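Phosphoheptose isomerase (Neisseria gonorrhoeae, PDB 5I01) probably catalyses, as a zinc-dependent homotetramer, the isomerisation of sedoheptulose 7-phosphate to D-glycero-D-manno-heptose 7-phosphate, the first step of heptose biosynthesis. Local coordinates at residues A[62-67]-A[186-191]; A[41-46]-A[77-82]. The protein carries 1 engineered substitution. All coordinates share one frame; numbering follows the deposited sequence.

Contact 1: residues A[62-67]-A[186-191]; sequences QHFAAE and AMCDCI. With ZN (zinc ion), chain E.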
loop_
_atom_site.group_PDB
_atom_site.type_symbol
_atom_site.label_atom_id
_atom_site.label_comp_id
_atom_site.label_asym_id
_atom_site.label_seq_id
_atom_site.Cartn_x
_atom_site.Cartn_y
_atom_site.Cartn_z
ATOM N N GLN A 62 -9.272 -0.624 -4.432
ATOM C CA GLN A 62 -8.904 0.504 -3.563
ATOM C C GLN A 62 -9.466 1.841 -4.064
ATOM O O GLN A 62 -9.690 2.735 -3.261
ATOM C CB GLN A 62 -7.388 0.551 -3.264
ATOM C CG GLN A 62 -6.454 1.036 -4.363
ATOM C CD GLN A 62 -5.023 1.200 -3.858
ATOM O OE1 GLN A 62 -4.431 0.265 -3.295
ATOM N NE2 GLN A 62 -4.459 2.388 -4.052
ATOM N N HIS A 63 -9.679 1.958 -5.376
ATOM C CA HIS A 63 -10.400 3.088 -6.005
ATOM C C HIS A 63 -11.857 3.151 -5.497
ATOM O O HIS A 63 -12.311 4.191 -5.042
ATOM C CB HIS A 63 -10.376 2.919 -7.535
ATOM C CG HIS A 63 -10.875 4.099 -8.321
ATOM N ND1 HIS A 63 -10.291 4.474 -9.511
ATOM C CD2 HIS A 63 -11.910 4.952 -8.130
ATOM C CE1 HIS A 63 -10.934 5.512 -10.012
ATOM N NE2 HIS A 63 -11.918 5.825 -9.190
ATOM N N PHE A 64 -12.568 2.031 -5.578
ATOM C CA PHE A 64 -13.921 1.914 -5.012
ATOM C C PHE A 64 -13.999 2.307 -3.533
ATOM O O PHE A 64 -14.789 3.148 -3.162
ATOM C CB PHE A 64 -14.439 0.494 -5.186
ATOM C CG PHE A 64 -15.699 0.227 -4.438
ATOM C CD1 PHE A 64 -16.880 0.859 -4.808
ATOM C CD2 PHE A 64 -15.710 -0.644 -3.351
ATOM C CE1 PHE A 64 -18.058 0.621 -4.113
ATOM C CE2 PHE A 64 -16.881 -0.888 -2.650
ATOM C CZ PHE A 64 -18.058 -0.256 -3.033
ATOM N N ALA A 65 -13.168 1.692 -2.702
ATOM C CA ALA A 65 -13.142 1.973 -1.263
ATOM C C ALA A 65 -12.796 3.423 -0.935
ATOM O O ALA A 65 -13.369 3.998 -0.015
ATOM C CB ALA A 65 -12.175 1.032 -0.558
ATOM N N ALA A 66 -11.868 4.014 -1.681
ATOM C CA ALA A 66 -11.500 5.424 -1.485
ATOM C C ALA A 66 -12.636 6.422 -1.804
ATOM O O ALA A 66 -12.767 7.460 -1.141
ATOM C CB ALA A 66 -10.253 5.762 -2.289
ATOM N N GLU A 67 -13.454 6.119 -2.808
ATOM C CA GLU A 67 -14.634 6.953 -3.091
ATOM C C GLU A 67 -15.785 6.776 -2.077
ATOM O O GLU A 67 -16.613 7.661 -1.932
ATOM C CB GLU A 67 -15.089 6.766 -4.533
ATOM C CG GLU A 67 -14.082 7.390 -5.497
ATOM C CD GLU A 67 -14.546 7.401 -6.936
ATOM O OE1 GLU A 67 -15.421 6.583 -7.285
ATOM O OE2 GLU A 67 -14.021 8.222 -7.717
ATOM N N ALA A 186 -20.854 4.179 -11.571
ATOM C CA ALA A 186 -22.311 4.175 -11.652
ATOM C C ALA A 186 -22.964 3.697 -10.344
ATOM O O ALA A 186 -24.006 4.222 -9.960
ATOM C CB ALA A 186 -22.765 3.313 -12.821
ATOM N N MET A 187 -22.346 2.716 -9.677
ATOM C CA MET A 187 -22.809 2.217 -8.372
ATOM C C MET A 187 -22.646 3.267 -7.259
ATOM O O MET A 187 -23.583 3.502 -6.488
ATOM C CB MET A 187 -22.076 0.918 -7.973
ATOM C CG MET A 187 -22.545 -0.330 -8.708
ATOM S SD MET A 187 -21.866 -1.908 -8.102
ATOM C CE MET A 187 -20.120 -1.811 -8.499
ATOM N N CYS A 188 -21.464 3.881 -7.176
ATOM C CA CYS A 188 -21.202 4.962 -6.203
ATOM C C CYS A 188 -22.136 6.157 -6.355
ATOM O O CYS A 188 -22.542 6.744 -5.361
ATOM C CB CYS A 188 -19.766 5.481 -6.315
ATOM S SG CYS A 188 -18.521 4.245 -5.930
ATOM N N ASP A 189 -22.444 6.533 -7.593
ATOM C CA ASP A 189 -23.386 7.617 -7.847
ATOM C C ASP A 189 -24.824 7.238 -7.462
ATOM O O ASP A 189 -25.568 8.095 -6.983
ATOM C CB ASP A 189 -23.313 8.089 -9.305
ATOM C CG ASP A 189 -24.054 9.403 -9.538
ATOM O OD1 ASP A 189 -23.750 10.413 -8.862
ATOM O OD2 ASP A 189 -24.931 9.424 -10.429
ATOM N N CYS A 190 -25.217 5.980 -7.669
ATOM C CA CYS A 190 -26.541 5.513 -7.229
ATOM C C CYS A 190 -26.701 5.531 -5.707
ATOM O O CYS A 190 -27.791 5.804 -5.201
ATOM C CB CYS A 190 -26.836 4.105 -7.740
ATOM S SG CYS A 190 -27.199 4.062 -9.492
ATOM N N ILE A 191 -25.620 5.213 -4.999
ATOM C CA ILE A 191 -25.582 5.271 -3.541
ATOM C C ILE A 191 -25.668 6.727 -3.072
ATOM O O ILE A 191 -26.466 7.041 -2.180
ATOM C CB ILE A 191 -24.328 4.549 -2.985
ATOM C CG1 ILE A 191 -24.447 3.045 -3.268
ATOM C CG2 ILE A 191 -24.160 4.788 -1.489
ATOM C CD1 ILE A 191 -23.143 2.282 -3.232
HETATM ZN ZN ZN E . -13.264 7.504 -9.463
#

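Contact 2: residues A[41-46]-A[77-82]; sequences QCLMND and MELAAV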
loop_
_atom_site.group_PDB
_atom_site.type_symbol
_atom_site.label_atom_id
_atom_site.label_comp_id
_atom_site.label_asym_id
_atom_site.label_seq_id
_atom_site.Cartn_x
_atom_site.Cartn_y
_atom_site.Cartn_z
ATOM N N GLN A 41 -28.784 -1.322 1.133
ATOM C CA GLN A 41 -29.400 -2.137 2.192
ATOM C C GLN A 41 -28.375 -2.490 3.278
ATOM O O GLN A 41 -28.654 -2.362 4.477
ATOM C CB GLN A 41 -29.987 -3.418 1.578
ATOM C CG GLN A 41 -30.701 -4.368 2.533
ATOM C CD GLN A 41 -30.938 -5.754 1.922
ATOM O OE1 GLN A 41 -30.003 -6.420 1.443
ATOM N NE2 GLN A 41 -32.191 -6.203 1.949
ATOM N N CYS A 42 -27.197 -2.938 2.844
ATOM C CA CYS A 42 -26.108 -3.305 3.753
ATOM C C CYS A 42 -25.626 -2.128 4.596
ATOM O O CYS A 42 -25.493 -2.256 5.809
ATOM C CB CYS A 42 -24.939 -3.901 2.965
ATOM S SG CYS A 42 -23.350 -3.880 3.819
ATOM N N LEU A 43 -25.373 -0.994 3.946
ATOM C CA LEU A 43 -24.901 0.227 4.619
ATOM C C LEU A 43 -25.914 0.774 5.614
ATOM O O LEU A 43 -25.549 1.122 6.729
ATOM C CB LEU A 43 -24.568 1.322 3.599
ATOM C CG LEU A 43 -23.332 1.096 2.719
ATOM C CD1 LEU A 43 -23.346 2.051 1.530
ATOM C CD2 LEU A 43 -22.043 1.252 3.517
ATOM N N MET A 44 -27.176 0.852 5.203
ATOM C CA MET A 44 -28.260 1.316 6.088
ATOM C C MET A 44 -28.546 0.397 7.293
ATOM O O MET A 44 -29.099 0.861 8.290
ATOM C CB MET A 44 -29.547 1.572 5.288
ATOM C CG MET A 44 -29.507 2.867 4.484
ATOM S SD MET A 44 -30.661 2.873 3.100
ATOM C CE MET A 44 -31.195 4.588 3.119
ATOM N N ASN A 45 -28.167 -0.883 7.212
ATOM C CA ASN A 45 -28.203 -1.798 8.369
ATOM C C ASN A 45 -26.833 -1.872 9.073
ATOM O O ASN A 45 -26.437 -2.932 9.550
ATOM C CB ASN A 45 -28.659 -3.201 7.936
ATOM C CG ASN A 45 -30.056 -3.209 7.309
ATOM O OD1 ASN A 45 -30.544 -2.193 6.807
ATOM N ND2 ASN A 45 -30.702 -4.371 7.332
ATOM N N ASP A 46 -26.116 -0.741 9.120
ATOM C CA ASP A 46 -24.799 -0.616 9.769
ATOM C C ASP A 46 -23.709 -1.599 9.297
ATOM O O ASP A 46 -22.723 -1.822 9.995
ATOM C CB ASP A 46 -24.971 -0.644 11.304
ATOM C CG ASP A 46 -25.256 0.733 11.879
ATOM O OD1 ASP A 46 -24.343 1.584 11.808
ATOM O OD2 ASP A 46 -26.376 0.967 12.398
ATOM N N MET A 77 -21.047 12.330 3.601
ATOM C CA MET A 77 -20.617 11.545 4.760
ATOM C C MET A 77 -19.831 10.281 4.371
ATOM O O MET A 77 -19.940 9.782 3.245
ATOM C CB MET A 77 -21.819 11.184 5.669
ATOM C CG MET A 77 -22.659 9.958 5.266
ATOM S SD MET A 77 -23.803 9.354 6.547
ATOM C CE MET A 77 -22.700 9.010 7.929
ATOM N N GLU A 78 -19.094 9.748 5.343
ATOM C CA GLU A 78 -18.143 8.647 5.129
ATOM C C GLU A 78 -18.818 7.269 5.291
ATOM O O GLU A 78 -19.521 7.037 6.269
ATOM C CB GLU A 78 -16.954 8.788 6.089
ATOM C CG GLU A 78 -16.257 10.153 6.051
ATOM C CD GLU A 78 -16.753 11.172 7.088
ATOM O OE1 GLU A 78 -17.833 10.990 7.708
ATOM O OE2 GLU A 78 -16.043 12.188 7.281
ATOM N N LEU A 79 -18.599 6.373 4.325
ATOM C CA LEU A 79 -19.281 5.069 4.244
ATOM C C LEU A 79 -18.323 3.921 4.548
ATOM O O LEU A 79 -17.135 3.994 4.224
ATOM C CB LEU A 79 -19.854 4.872 2.841
ATOM C CG LEU A 79 -20.886 5.901 2.385
ATOM C CD1 LEU A 79 -21.169 5.775 0.891
ATOM C CD2 LEU A 79 -22.169 5.759 3.201
ATOM N N ALA A 80 -18.850 2.849 5.129
ATOM C CA ALA A 80 -18.021 1.724 5.572
ATOM C C ALA A 80 -17.578 0.847 4.401
ATOM O O ALA A 80 -18.355 0.024 3.905
ATOM C CB ALA A 80 -18.763 0.892 6.616
ATOM N N ALA A 81 -16.335 1.037 3.957
ATOM C CA ALA A 81 -15.767 0.207 2.901
ATOM C C ALA A 81 -14.255 0.050 3.042
ATOM O O ALA A 81 -13.541 1.048 3.179
ATOM C CB ALA A 81 -16.116 0.767 1.537
ATOM N N VAL A 82 -13.789 -1.207 3.006
ATOM C CA VAL A 82 -12.375 -1.566 3.158
ATOM C C VAL A 82 -11.917 -2.375 1.931
ATOM O O VAL A 82 -12.529 -3.373 1.582
ATOM C CB VAL A 82 -12.156 -2.418 4.438
ATOM C CG1 VAL A 82 -10.674 -2.721 4.660
ATOM C CG2 VAL A 82 -12.734 -1.717 5.662
#

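Contact 1: residues A[62-67]-A[186-191]
Cys188 SG touches the Phe64 ring and comes near the metal-bound carboxylate of Glu67, and these two neighbours make up the direct meeting of segments 62-67 and 186-191. The sulfur-aromatic contact is with Phe64, where SG lies 3.9 Å from Phe64 CD1. It approaches the ring obliquely, 72° off the normal. Phe64 CG is anti to the backbone N (chi1 170°), which carries the ring towards helix 173-193 although its CB does not aim there; Ile49 and Met39 pack against the same side chain.

The second interaction is looser. Glu67 OE1 stands 4.1 Å from Cys188 SG, while the other carboxylate oxygen is taken by the metal. Segment 62-67 alone supplies two zinc ligands, Glu67 OE2 at 2.0 Å and His63 NE2 at 2.2 Å. The two ligands are one helical turn apart, and Glu67 CD lies in plane at the edge of the His63 imidazole.

His185, just before 186-191, brings helix 173-193 to the metal, and Gln177 of a second subunit completes the coordination. A zinc ion shared by two helices and an adjoining subunit is consistent with the active site of the GmhA subfamily of SIS proteins.

Contact 2: residues A[41-46]-A[77-82]
Leu43 reaches from the last turn of helix 29-44 onto the chain leading into strand 81-83, so that a helix end packs at the margin of the parallel sheet of the α/β SIS fold. The tighter part is a small, largely apolar patch. Leu43 CG is anti to the carbonyl carbon (chi1 -70°), and the two methyls that follow divide the work. CD1 meets Leu79 CD2 at 4.2 Å, methyl to methyl, whereas CD2 rests against the backbone of Ala80, 3.9 Å from Ala80 O. No hydrogen bond crosses between the two segments; they meet by van der Waals packing. Leu43 also packs on Ile49 of the neighbouring strand, and Leu79 on Met68 of helix 56-69, which ties the patch to the sheet and to the helix beyond it.

Towards solvent the arrangement is different. Met44 is exposed and packs on Val194 rather than on 77-82, and beyond the helix end the chain turns back towards the sheet. Asp46 is exposed too, with a long, weak ion pair to Arg113 of a third subunit. Glu78 is better engaged: its OE2 forms salt bridges to Lys106 and Arg109 of that same neighbouring subunit, so one carboxylate oxygen is gripped by two cationic groups and the outer flank of this segment belongs to the tetramer interface.

The helix closes in a Schellman motif, with Asp46 at positive phi (55°) as its C-prime residue and a weak hydrogen bond of 3.1 Å from Asp46 N to Leu43 O.

The two contacts, with centres 12 Å apart, show how local packings merge into one domain. Along the chain their segments alternate: 41-46, 62-67, 77-82, then 186-191, so helix 56-69 of contact 1 lies between the two halves of contact 2 and leads on to strand 81-83. They also touch in space. Ile191 CG2 of contact 1 packs 3.9 Å from Leu79 CD1 and 4.2 Å from Leu43 CD1, and Ala65 CB approaches Ala81 O. Helix 173-193, which supplies His185 to zinc, thus also packs on the patch beside the sheet. Helix 56-69 and the segment entering strand 81-83 both meet the third subunit.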